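PDB 4GL6: DUF5037 domain-containing protein from Ruminococcus gnavus, which is of unknown function and belongs to the DUF5037 family. Local coordinates for residues 173-186 with 209-222. Numbering follows the deposited sequence.
Sequences GQALLYVYYLDHKS and IIEGQPYFGTIMRY
Tyr180 and Tyr215 lie side by side as an offset stack, ring centroids 4.9 Å apart and planes 13° from parallel. Tyr215 CB rests over one face of the Tyr180 ring, 3.5 Å from Tyr180 CD2, a CH-pi contact, while Tyr180 OH sits above a face of the Tyr215 ring, near its rim. Tyr215 can lean over its partner because its CG stands between backbone N and carbonyl carbon (chi1 85°). At the edge of that same ring comes Tyr178 CD2, whose own ring runs past the CA of Gly217. Tyr178 and Tyr180 also stack on Trp143 and Tyr145 of strand 140-147. Further along this face, Leu176 CG packs on Ile219 CG1 at 3.9 Å.

Beneath the side chains, strands 175-182 and 215-220 pair antiparallel; Ala175, Leu177 and Val179 exchange two backbone bonds each with Met220, Thr218 and Phe216 in turn, and Tyr181 N adds one to Pro214 O. At one end Tyr222 N reaches a lone pair of Gln174 OE1 in the carbonyl plane (3.2 Å), while Gln174 NE2 turns to Thr138. At the other, the amide of Gln213, bent at chi2 (-78°), gives NE2 to Asp183 OD2 at 2.7 Å, nearly along the C-O axis. OD2 also accepts from Ser186 OG, and OD1 from Ser186 N, N-capping helix 184-194. Strands 140-147 and 175-182 form a beta-alpha-beta crossover through helix 156-171, which packs against Ala175 and Leu177; 215-220 adds antiparallel as an outermost strand of the mixed sheet within this chain.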
ATOM      1  N   GLY A 173      15.671   4.236   1.927  1.00 51.87           N
ATOM      2  CA  GLY A 173      16.030   2.859   2.292  1.00 52.22           C
ATOM      3  C   GLY A 173      15.761   1.850   1.188  1.00 49.67           C
ATOM      4  O   GLY A 173      15.587   2.219   0.028  1.00 49.94           O
ATOM      5  N   GLN A 174      15.720   0.575   1.553  1.00 48.14           N
ATOM      6  CA  GLN A 174      15.396  -0.474   0.584  1.00 47.73           C
ATOM      7  C   GLN A 174      13.886  -0.433   0.299  1.00 44.02           C
ATOM      8  O   GLN A 174      13.081  -0.492   1.230  1.00 42.19           O
ATOM      9  CB  GLN A 174      15.856  -1.863   1.067  1.00 45.95           C
ATOM     10  CG  GLN A 174      15.587  -2.963   0.052  1.00 44.55           C
ATOM     11  CD  GLN A 174      16.339  -4.266   0.234  1.00 48.53           C
ATOM     12  OE1 GLN A 174      17.571  -4.339   0.058  1.00 60.09           O
ATOM     13  NE2 GLN A 174      15.585  -5.335   0.486  1.00 44.58           N
ATOM     14  N   ALA A 175      13.521  -0.291  -0.978  1.00 41.94           N
ATOM     15  CA  ALA A 175      12.106  -0.269  -1.397  1.00 41.58           C
ATOM     16  C   ALA A 175      11.932  -0.756  -2.835  1.00 42.07           C
ATOM     17  O   ALA A 175      12.859  -0.627  -3.639  1.00 42.82           O
ATOM     18  CB  ALA A 175      11.522   1.133  -1.243  1.00 39.16           C
ATOM     19  N   LEU A 176      10.748  -1.307  -3.138  1.00 39.94           N
ATOM     20  CA  LEU A 176      10.411  -1.833  -4.470  1.00 37.42           C
ATOM     21  C   LEU A 176       9.400  -0.923  -5.173  1.00 38.15           C
ATOM     22  O   LEU A 176       8.571  -0.274  -4.520  1.00 37.03           O
ATOM     23  CB  LEU A 176       9.828  -3.249  -4.388  1.00 34.93           C
ATOM     24  CG  LEU A 176      10.828  -4.324  -3.950  1.00 34.44           C
ATOM     25  CD1 LEU A 176      11.112  -4.234  -2.457  1.00 33.67           C
ATOM     26  CD2 LEU A 176      10.361  -5.717  -4.312  1.00 34.48           C
ATOM     27  N   LEU A 177       9.479  -0.898  -6.505  1.00 40.30           N
ATOM     28  CA  LEU A 177       8.553  -0.141  -7.367  1.00 38.90           C
ATOM     29  C   LEU A 177       7.993  -1.064  -8.438  1.00 40.18           C
ATOM     30  O   LEU A 177       8.758  -1.771  -9.109  1.00 38.81           O
ATOM     31  CB  LEU A 177       9.273   1.004  -8.067  1.00 39.91           C
ATOM     32  CG  LEU A 177       8.446   1.911  -9.001  1.00 41.29           C
ATOM     33  CD1 LEU A 177       7.227   2.521  -8.318  1.00 39.24           C
ATOM     34  CD2 LEU A 177       9.323   3.018  -9.566  1.00 42.34           C
ATOM     35  N   TYR A 178       6.666  -1.039  -8.591  1.00 42.62           N
ATOM     36  CA  TYR A 178       5.948  -1.770  -9.647  1.00 41.37           C
ATOM     37  C   TYR A 178       5.071  -0.729 -10.375  1.00 41.75           C
ATOM     38  O   TYR A 178       4.328   0.013  -9.719  1.00 45.09           O
ATOM     39  CB  TYR A 178       5.099  -2.892  -9.055  1.00 37.82           C
ATOM     40  CG  TYR A 178       5.868  -3.926  -8.249  1.00 37.05           C
ATOM     41  CD1 TYR A 178       6.063  -3.780  -6.857  1.00 42.00           C
ATOM     42  CD2 TYR A 178       6.366  -5.066  -8.849  1.00 36.10           C
ATOM     43  CE1 TYR A 178       6.764  -4.736  -6.110  1.00 40.24           C
ATOM     44  CE2 TYR A 178       7.059  -6.028  -8.116  1.00 39.60           C
ATOM     45  CZ  TYR A 178       7.255  -5.866  -6.750  1.00 42.18           C
ATOM     46  OH  TYR A 178       7.942  -6.814  -6.031  1.00 52.87           O
ATOM     47  N   VAL A 179       5.222  -0.604 -11.690  1.00 40.51           N
ATOM     48  CA  VAL A 179       4.436   0.354 -12.474  1.00 41.23           C
ATOM     49  C   VAL A 179       3.797  -0.402 -13.598  1.00 44.01           C
ATOM     50  O   VAL A 179       4.497  -0.903 -14.477  1.00 46.19           O
ATOM     51  CB  VAL A 179       5.283   1.520 -13.036  1.00 45.15           C
ATOM     52  CG1 VAL A 179       4.383   2.504 -13.787  1.00 43.44           C
ATOM     53  CG2 VAL A 179       6.005   2.238 -11.898  1.00 42.54           C
ATOM     54  N   TYR A 180       2.471  -0.498 -13.543  1.00 51.16           N
ATOM     55  CA  TYR A 180       1.649  -1.160 -14.566  1.00 45.63           C
ATOM     56  C   TYR A 180       1.101  -0.092 -15.499  1.00 44.79           C
ATOM     57  O   TYR A 180       0.512   0.882 -15.017  1.00 48.44           O
ATOM     58  CB  TYR A 180       0.479  -1.903 -13.909  1.00 44.20           C
ATOM     59  CG  TYR A 180       0.857  -3.155 -13.155  1.00 42.54           C
ATOM     60  CD1 TYR A 180       1.289  -3.097 -11.840  1.00 43.33           C
ATOM     61  CD2 TYR A 180       0.726  -4.424 -13.749  1.00 46.47           C
ATOM     62  CE1 TYR A 180       1.622  -4.259 -11.140  1.00 45.34           C
ATOM     63  CE2 TYR A 180       1.057  -5.588 -13.057  1.00 50.51           C
ATOM     64  CZ  TYR A 180       1.509  -5.492 -11.748  1.00 45.84           C
ATOM     65  OH  TYR A 180       1.814  -6.619 -11.044  1.00 54.49           O
ATOM     66  N   TYR A 181       1.331  -0.248 -16.808  1.00 45.51           N
ATOM     67  CA  TYR A 181       0.809   0.667 -17.845  1.00 43.67           C
ATOM     68  C   TYR A 181      -0.407  -0.011 -18.498  1.00 45.36           C
ATOM     69  O   TYR A 181      -0.299  -0.695 -19.521  1.00 47.81           O
ATOM     70  CB  TYR A 181       1.888   1.006 -18.853  1.00 44.13           C
ATOM     71  CG  TYR A 181       3.044   1.776 -18.240  1.00 45.49           C
ATOM     72  CD1 TYR A 181       4.154   1.112 -17.706  1.00 44.52           C
ATOM     73  CD2 TYR A 181       3.031   3.163 -18.185  1.00 45.87           C
ATOM     74  CE1 TYR A 181       5.222   1.818 -17.147  1.00 44.41           C
ATOM     75  CE2 TYR A 181       4.092   3.882 -17.623  1.00 48.37           C
ATOM     76  CZ  TYR A 181       5.195   3.205 -17.115  1.00 46.67           C
ATOM     77  OH  TYR A 181       6.244   3.923 -16.553  1.00 46.48           O
ATOM     78  N   LEU A 182      -1.562   0.175 -17.866  1.00 44.21           N
ATOM     79  CA  LEU A 182      -2.817  -0.443 -18.282  1.00 44.75           C
ATOM     80  C   LEU A 182      -3.539   0.351 -19.367  1.00 45.64           C
ATOM     81  O   LEU A 182      -3.444   1.576 -19.424  1.00 46.81           O
ATOM     82  CB  LEU A 182      -3.769  -0.543 -17.083  1.00 45.24           C
ATOM     83  CG  LEU A 182      -3.302  -1.257 -15.821  1.00 44.93           C
ATOM     84  CD1 LEU A 182      -4.419  -1.193 -14.799  1.00 44.29           C
ATOM     85  CD2 LEU A 182      -2.963  -2.708 -16.123  1.00 43.22           C
ATOM     86  N   ASP A 183      -4.279  -0.361 -20.211  1.00 46.45           N
ATOM     87  CA  ASP A 183      -5.122   0.287 -21.215  1.00 49.31           C
ATOM     88  C   ASP A 183      -6.295   0.921 -20.439  1.00 47.95           C
ATOM     89  O   ASP A 183      -6.618   0.483 -19.311  1.00 46.97           O
ATOM     90  CB  ASP A 183      -5.568  -0.694 -22.319  1.00 52.84           C
ATOM     91  CG  ASP A 183      -6.545  -1.761 -21.818  1.00 63.16           C
ATOM     92  OD1 ASP A 183      -7.787  -1.506 -21.773  1.00 69.38           O
ATOM     93  OD2 ASP A 183      -6.056  -2.863 -21.486  1.00 61.89           O
ATOM     94  N   HIS A 184      -6.919   1.931 -21.050  1.00 48.27           N
ATOM     95  CA  HIS A 184      -8.009   2.705 -20.422  1.00 48.10           C
ATOM     96  C   HIS A 184      -9.101   1.879 -19.776  1.00 45.05           C
ATOM     97  O   HIS A 184      -9.344   2.007 -18.571  1.00 41.30           O
ATOM     98  CB  HIS A 184      -8.585   3.734 -21.408  1.00 51.00           C
ATOM     99  CG  HIS A 184      -9.645   4.634 -20.806  1.00 54.11           C
ATOM    100  ND1 HIS A 184      -9.379   5.521 -19.825  1.00 54.46           N
ATOM    101  CD2 HIS A 184     -11.012   4.754 -21.089  1.00 56.95           C
ATOM    102  CE1 HIS A 184     -10.523   6.173 -19.496  1.00 59.58           C
ATOM    103  NE2 HIS A 184     -11.515   5.701 -20.277  1.00 60.61           N
ATOM    104  N   LYS A 185      -9.740   1.002 -20.547  1.00 46.17           N
ATOM    105  CA  LYS A 185     -10.834   0.184 -19.999  1.00 45.48           C
ATOM    106  C   LYS A 185     -10.339  -0.736 -18.855  1.00 44.23           C
ATOM    107  O   LYS A 185     -11.006  -0.859 -17.823  1.00 46.08           O
ATOM    108  CB  LYS A 185     -11.597  -0.543 -21.120  1.00 45.41           C
ATOM    109  CG  LYS A 185     -12.269   0.449 -22.085  1.00 46.57           C
ATOM    110  CD  LYS A 185     -13.262  -0.167 -23.069  1.00 47.95           C
ATOM    111  CE  LYS A 185     -13.890   0.890 -23.958  1.00 49.73           C
ATOM    112  NZ  LYS A 185     -14.996   0.357 -24.789  1.00 51.58           N
ATOM    113  N   SER A 186      -9.163  -1.333 -19.018  1.00 43.12           N
ATOM    114  CA  SER A 186      -8.569  -2.145 -17.941  1.00 42.51           C
ATOM    115  C   SER A 186      -8.347  -1.349 -16.688  1.00 41.66           C
ATOM    116  O   SER A 186      -8.634  -1.832 -15.593  1.00 39.45           O
ATOM    117  CB  SER A 186      -7.228  -2.767 -18.337  1.00 43.28           C
ATOM    118  OG  SER A 186      -7.472  -3.982 -18.986  1.00 46.29           O
ATOM    119  N   ILE A 209      -7.525  -8.946 -14.923  1.00 49.27           N
ATOM    120  CA  ILE A 209      -7.496  -7.659 -15.643  1.00 46.32           C
ATOM    121  C   ILE A 209      -6.067  -7.222 -15.931  1.00 47.18           C
ATOM    122  O   ILE A 209      -5.773  -6.792 -17.039  1.00 49.38           O
ATOM    123  CB  ILE A 209      -8.184  -6.534 -14.862  1.00 43.64           C
ATOM    124  CG1 ILE A 209      -9.679  -6.784 -14.756  1.00 42.84           C
ATOM    125  CG2 ILE A 209      -7.947  -5.188 -15.544  1.00 44.59           C
ATOM    126  CD1 ILE A 209     -10.318  -6.039 -13.608  1.00 42.06           C
ATOM    127  N   ILE A 210      -5.195  -7.325 -14.928  1.00 48.88           N
ATOM    128  CA  ILE A 210      -3.807  -6.888 -15.087  1.00 51.61           C
ATOM    129  C   ILE A 210      -2.879  -7.885 -15.785  1.00 56.74           C
ATOM    130  O   ILE A 210      -1.785  -7.477 -16.170  1.00 57.62           O
ATOM    131  CB  ILE A 210      -3.182  -6.391 -13.761  1.00 53.04           C
ATOM    132  CG1 ILE A 210      -2.765  -7.553 -12.847  1.00 53.54           C
ATOM    133  CG2 ILE A 210      -4.111  -5.385 -13.093  1.00 52.88           C
ATOM    134  CD1 ILE A 210      -2.212  -7.126 -11.499  1.00 50.15           C
ATOM    135  N   GLU A 211      -3.277  -9.162 -15.930  1.00 61.03           N
ATOM    136  CA  GLU A 211      -2.432 -10.194 -16.577  1.00 60.45           C
ATOM    137  C   GLU A 211      -2.064  -9.812 -18.003  1.00 58.20           C
ATOM    138  O   GLU A 211      -2.935  -9.421 -18.771  1.00 66.07           O
ATOM    139  CB  GLU A 211      -3.149 -11.558 -16.647  1.00 75.37           C
ATOM    140  CG  GLU A 211      -2.293 -12.783 -17.007  1.00 84.74           C
ATOM    141  CD  GLU A 211      -1.848 -13.614 -15.789  1.00100.01           C
ATOM    142  OE1 GLU A 211      -2.705 -14.010 -14.961  1.00111.64           O
ATOM    143  OE2 GLU A 211      -0.639 -13.916 -15.668  1.00 93.66           O
ATOM    144  N   GLY A 212      -0.774  -9.908 -18.341  1.00 58.89           N
ATOM    145  CA  GLY A 212      -0.284  -9.609 -19.685  1.00 59.46           C
ATOM    146  C   GLY A 212      -0.023  -8.147 -19.973  1.00 63.38           C
ATOM    147  O   GLY A 212       0.706  -7.843 -20.909  1.00 77.14           O
ATOM    148  N   GLN A 213      -0.608  -7.239 -19.190  1.00 63.90           N
ATOM    149  CA  GLN A 213      -0.397  -5.793 -19.350  1.00 62.76           C
ATOM    150  C   GLN A 213       1.087  -5.500 -19.050  1.00 54.41           C
ATOM    151  O   GLN A 213       1.661  -6.123 -18.146  1.00 52.25           O
ATOM    152  CB  GLN A 213      -1.293  -4.999 -18.381  1.00 64.21           C
ATOM    153  CG  GLN A 213      -2.802  -5.146 -18.594  1.00 62.49           C
ATOM    154  CD  GLN A 213      -3.374  -4.336 -19.742  1.00 57.23           C
ATOM    155  OE1 GLN A 213      -2.741  -3.459 -20.326  1.00 59.20           O
ATOM    156  NE2 GLN A 213      -4.612  -4.604 -20.036  1.00 63.81           N
ATOM    157  N   PRO A 214       1.699  -4.557 -19.791  1.00 51.13           N
ATOM    158  CA  PRO A 214       3.107  -4.257 -19.558  1.00 49.71           C
ATOM    159  C   PRO A 214       3.344  -3.602 -18.211  1.00 48.96           C
ATOM    160  O   PRO A 214       2.577  -2.719 -17.815  1.00 51.39           O
ATOM    161  CB  PRO A 214       3.454  -3.282 -20.688  1.00 53.31           C
ATOM    162  CG  PRO A 214       2.171  -2.619 -21.023  1.00 54.56           C
ATOM    163  CD  PRO A 214       1.110  -3.660 -20.807  1.00 53.65           C
ATOM    164  N   TYR A 215       4.380  -4.061 -17.508  1.00 48.68           N
ATOM    165  CA  TYR A 215       4.749  -3.495 -16.227  1.00 45.61           C
ATOM    166  C   TYR A 215       6.242  -3.566 -15.979  1.00 45.88           C
ATOM    167  O   TYR A 215       6.954  -4.362 -16.577  1.00 50.37           O
ATOM    168  CB  TYR A 215       3.984  -4.169 -15.085  1.00 51.27           C
ATOM    169  CG  TYR A 215       4.600  -5.444 -14.565  1.00 52.51           C
ATOM    170  CD1 TYR A 215       4.532  -6.619 -15.293  1.00 54.33           C
ATOM    171  CD2 TYR A 215       5.262  -5.463 -13.329  1.00 61.04           C
ATOM    172  CE1 TYR A 215       5.110  -7.782 -14.802  1.00 59.21           C
ATOM    173  CE2 TYR A 215       5.849  -6.610 -12.825  1.00 64.29           C
ATOM    174  CZ  TYR A 215       5.767  -7.770 -13.567  1.00 66.65           C
ATOM    175  OH  TYR A 215       6.328  -8.910 -13.057  1.00 77.57           O
ATOM    176  N   PHE A 216       6.692  -2.702 -15.083  1.00 46.89           N
ATOM    177  CA  PHE A 216       8.080  -2.606 -14.694  1.00 47.30           C
ATOM    178  C   PHE A 216       8.125  -2.858 -13.194  1.00 47.19           C
ATOM    179  O   PHE A 216       7.438  -2.165 -12.451  1.00 39.66           O
ATOM    180  CB  PHE A 216       8.599  -1.214 -15.037  1.00 49.34           C
ATOM    181  CG  PHE A 216       9.986  -0.927 -14.534  1.00 46.39           C
ATOM    182  CD1 PHE A 216      11.081  -1.584 -15.075  1.00 47.70           C
ATOM    183  CD2 PHE A 216      10.200   0.047 -13.559  1.00 48.72           C
ATOM    184  CE1 PHE A 216      12.378  -1.298 -14.635  1.00 49.69           C
ATOM    185  CE2 PHE A 216      11.493   0.345 -13.117  1.00 50.41           C
ATOM    186  CZ  PHE A 216      12.584  -0.333 -13.654  1.00 50.52           C
ATOM    187  N   GLY A 217       8.946  -3.835 -12.782  1.00 43.73           N
ATOM    188  CA  GLY A 217       9.136  -4.231 -11.388  1.00 37.42           C
ATOM    189  C   GLY A 217      10.605  -4.179 -11.045  1.00 41.00           C
ATOM    190  O   GLY A 217      11.419  -4.820 -11.716  1.00 42.17           O
ATOM    191  N   THR A 218      10.963  -3.403 -10.025  1.00 40.16           N
ATOM    192  CA  THR A 218      12.372  -3.286  -9.632  1.00 41.85           C
ATOM    193  C   THR A 218      12.490  -2.981  -8.154  1.00 44.50           C
ATOM    194  O   THR A 218      11.484  -2.781  -7.470  1.00 53.99           O
ATOM    195  CB  THR A 218      13.128  -2.204 -10.473  1.00 43.00           C
ATOM    196  OG1 THR A 218      14.549  -2.385 -10.356  1.00 44.31           O
ATOM    197  CG2 THR A 218      12.744  -0.780 -10.066  1.00 42.78           C
ATOM    198  N   ILE A 219      13.735  -2.934  -7.699  1.00 41.72           N
ATOM    199  CA  ILE A 219      14.084  -2.672  -6.330  1.00 39.80           C
ATOM    200  C   ILE A 219      15.299  -1.758  -6.282  1.00 40.63           C
ATOM    201  O   ILE A 219      16.176  -1.815  -7.169  1.00 42.60           O
ATOM    202  CB  ILE A 219      14.416  -4.006  -5.614  1.00 40.57           C
ATOM    203  CG1 ILE A 219      14.644  -3.780  -4.106  1.00 43.94           C
ATOM    204  CG2 ILE A 219      15.612  -4.721  -6.261  1.00 38.07           C
ATOM    205  CD1 ILE A 219      14.899  -5.047  -3.320  1.00 43.67           C
HETATM  206  N   MSE A 220      15.306  -0.867  -5.296  1.00 42.93           N
HETATM  207  CA  MSE A 220      16.492  -0.049  -4.974  1.00 43.87           C
HETATM  208  C   MSE A 220      16.898  -0.663  -3.653  1.00 45.50           C
HETATM  209  O   MSE A 220      16.149  -0.573  -2.667  1.00 42.33           O
HETATM  210  CB  MSE A 220      16.205   1.440  -4.831  1.00 41.99           C
HETATM  211  CG  MSE A 220      17.459   2.224  -4.435  1.00 44.31           C
HETATM  212 SE   MSE A 220      17.316   4.127  -4.695  0.75 42.22          SE
HETATM  213  CE  MSE A 220      17.261   4.241  -6.626  1.00 45.46           C
ATOM    214  N   ARG A 221      18.052  -1.322  -3.659  1.00 49.30           N
ATOM    215  CA  ARG A 221      18.534  -2.044  -2.491  1.00 50.28           C
ATOM    216  C   ARG A 221      19.134  -1.127  -1.476  1.00 52.87           C
ATOM    217  O   ARG A 221      19.475   0.012  -1.774  1.00 57.90           O
ATOM    218  CB  ARG A 221      19.555  -3.114  -2.884  1.00 52.35           C
ATOM    219  CG  ARG A 221      18.923  -4.165  -3.753  1.00 53.56           C
ATOM    220  CD  ARG A 221      19.889  -5.257  -4.136  1.00 55.51           C
ATOM    221  NE  ARG A 221      19.182  -6.264  -4.907  1.00 52.73           N
ATOM    222  CZ  ARG A 221      18.353  -7.180  -4.404  1.00 55.92           C
ATOM    223  NH1 ARG A 221      18.094  -7.259  -3.086  1.00 62.40           N
ATOM    224  NH2 ARG A 221      17.751  -8.031  -5.235  1.00 56.14           N
ATOM    225  N   TYR A 222      19.267  -1.671  -0.271  1.00 55.91           N
ATOM    226  CA  TYR A 222      19.848  -0.993   0.856  1.00 54.79           C
ATOM    227  C   TYR A 222      21.268  -0.574   0.508  1.00 59.21           C
ATOM    228  O   TYR A 222      22.043  -1.389  -0.017  1.00 59.34           O
ATOM    229  CB  TYR A 222      19.828  -1.927   2.069  1.00 52.81           C
ATOM    230  CG  TYR A 222      20.195  -1.260   3.337  1.00 53.00           C
ATOM    231  CD1 TYR A 222      19.228  -0.578   4.089  1.00 54.41           C
ATOM    232  CD2 TYR A 222      21.508  -1.276   3.796  1.00 54.84           C
ATOM    233  CE1 TYR A 222      19.566   0.055   5.268  1.00 54.00           C
ATOM    234  CE2 TYR A 222      21.850  -0.645   4.979  1.00 56.22           C
ATOM    235  CZ  TYR A 222      20.877   0.023   5.706  1.00 55.23           C
ATOM    236  OH  TYR A 222      21.220   0.643   6.873  1.00 58.89           O
TER